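Local coordinates for protein cellulose synthase 1 (PDB 4I86) that belongs to the cellulose synthase family and contributes here its C-terminal PilZ domain, a regulatory module that binds cyclic di-GMP, at residues T87-N90 with L91-F95. Numbering follows the deposited sequence.
Sequences TIDN and LQQEF
Asn90 O accepts from Glu94 N at 2.9 Å, within its carbonyl plane, which closes the first turn of helix 91-105 at the end of the loop 87-90. With CG set between the backbone N and the carbonyl carbon (chi1 62°), the Asn90 amide folds back over the turn, and OD1 receives Gln93 N at 2.8 Å; the C=O...N angle of 177° puts the donor almost straight ahead of the oxygen. The same OD1 lies 3.1 Å from Gln93 CG, as the two side chains cross at about a right angle. Gln93 returns the grip: its chain runs extended beyond CG to reach the loop, where OE1 accepts from Asp89 N at 2.7 Å, the donor tilted 26° from the carbonyl plane. The Ile88 methyl CD1 lies 3.3 Å from the carboxylate oxygen OE2 of Glu94. Its CG2 makes an aliphatic contact with Glu94 CB at 3.7 Å; Glu94 also touches Met38. Gln93 and Thr87 both rest on Pro71 of strand 66-77. The arrangement is an N-cap by Asn90, with a second side-chain bond from Gln93 to the residue before the cap, placed where the loop after strand 82-86 of the PilZ beta-barrel turns into the C-terminal helix.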
# COMPACT_ATOMS: atom_id res chain seq x y z
N THR A 87 -7.70 2.20 0.91
CA THR A 87 -8.94 2.60 1.56
C THR A 87 -9.00 4.13 1.51
O THR A 87 -8.12 4.80 2.06
CB THR A 87 -8.93 2.20 3.05
OG1 THR A 87 -8.90 0.77 3.18
CG2 THR A 87 -10.15 2.73 3.76
N ILE A 88 -10.01 4.68 0.87
CA ILE A 88 -10.08 6.13 0.68
C ILE A 88 -11.39 6.68 1.26
O ILE A 88 -12.46 6.51 0.66
CB ILE A 88 -10.01 6.49 -0.83
CG1 ILE A 88 -8.75 5.90 -1.47
CG2 ILE A 88 -10.05 8.00 -1.02
CD1 ILE A 88 -8.54 6.31 -2.93
N ASP A 89 -11.31 7.34 2.40
CA ASP A 89 -12.52 7.83 3.08
C ASP A 89 -12.64 9.35 3.09
O ASP A 89 -13.56 9.90 3.70
CB ASP A 89 -12.56 7.34 4.53
CG ASP A 89 -12.61 5.83 4.63
OD1 ASP A 89 -13.30 5.19 3.81
OD2 ASP A 89 -11.97 5.30 5.55
N ASN A 90 -11.68 10.02 2.46
CA ASN A 90 -11.72 11.47 2.35
C ASN A 90 -10.74 11.99 1.29
O ASN A 90 -9.95 11.22 0.72
CB ASN A 90 -11.45 12.13 3.71
CG ASN A 90 -10.08 11.79 4.28
OD1 ASN A 90 -9.10 11.70 3.54
ND2 ASN A 90 -10.01 11.61 5.61
N LEU A 91 -10.80 13.28 1.02
CA LEU A 91 -9.97 13.92 0.01
C LEU A 91 -8.47 13.81 0.30
O LEU A 91 -7.67 13.65 -0.63
CB LEU A 91 -10.35 15.40 -0.15
CG LEU A 91 -11.60 15.65 -0.97
CD1 LEU A 91 -11.72 17.15 -1.28
CD2 LEU A 91 -11.52 14.84 -2.26
N GLN A 92 -8.07 13.93 1.56
CA GLN A 92 -6.65 13.83 1.85
C GLN A 92 -6.14 12.42 1.57
O GLN A 92 -4.98 12.25 1.17
CB GLN A 92 -6.30 14.25 3.28
CG GLN A 92 -4.80 14.14 3.56
CD GLN A 92 -4.09 15.49 3.70
OE1 GLN A 92 -4.31 16.21 4.69
NE2 GLN A 92 -3.22 15.83 2.74
N GLN A 93 -6.98 11.42 1.81
CA GLN A 93 -6.62 10.02 1.54
C GLN A 93 -6.56 9.79 0.03
O GLN A 93 -5.64 9.14 -0.47
CB GLN A 93 -7.58 9.06 2.26
CG GLN A 93 -7.36 9.10 3.78
CD GLN A 93 -8.24 8.16 4.57
OE1 GLN A 93 -9.09 7.47 4.01
NE2 GLN A 93 -8.02 8.11 5.89
N GLU A 94 -7.51 10.36 -0.69
CA GLU A 94 -7.52 10.27 -2.14
C GLU A 94 -6.22 10.85 -2.70
O GLU A 94 -5.56 10.24 -3.55
CB GLU A 94 -8.71 11.05 -2.72
CG GLU A 94 -8.72 11.14 -4.24
CD GLU A 94 -9.04 9.80 -4.90
OE1 GLU A 94 -8.59 9.57 -6.05
OE2 GLU A 94 -9.77 9.00 -4.28
N PHE A 95 -5.84 12.02 -2.22
CA PHE A 95 -4.66 12.70 -2.75
C PHE A 95 -3.32 12.18 -2.26
O PHE A 95 -2.31 12.42 -2.90
CB PHE A 95 -4.76 14.22 -2.56
CG PHE A 95 -5.65 14.88 -3.57
CD1 PHE A 95 -5.24 15.04 -4.89
CD2 PHE A 95 -6.91 15.33 -3.22
CE1 PHE A 95 -6.07 15.63 -5.83
CE2 PHE A 95 -7.75 15.94 -4.16
CZ PHE A 95 -7.32 16.08 -5.46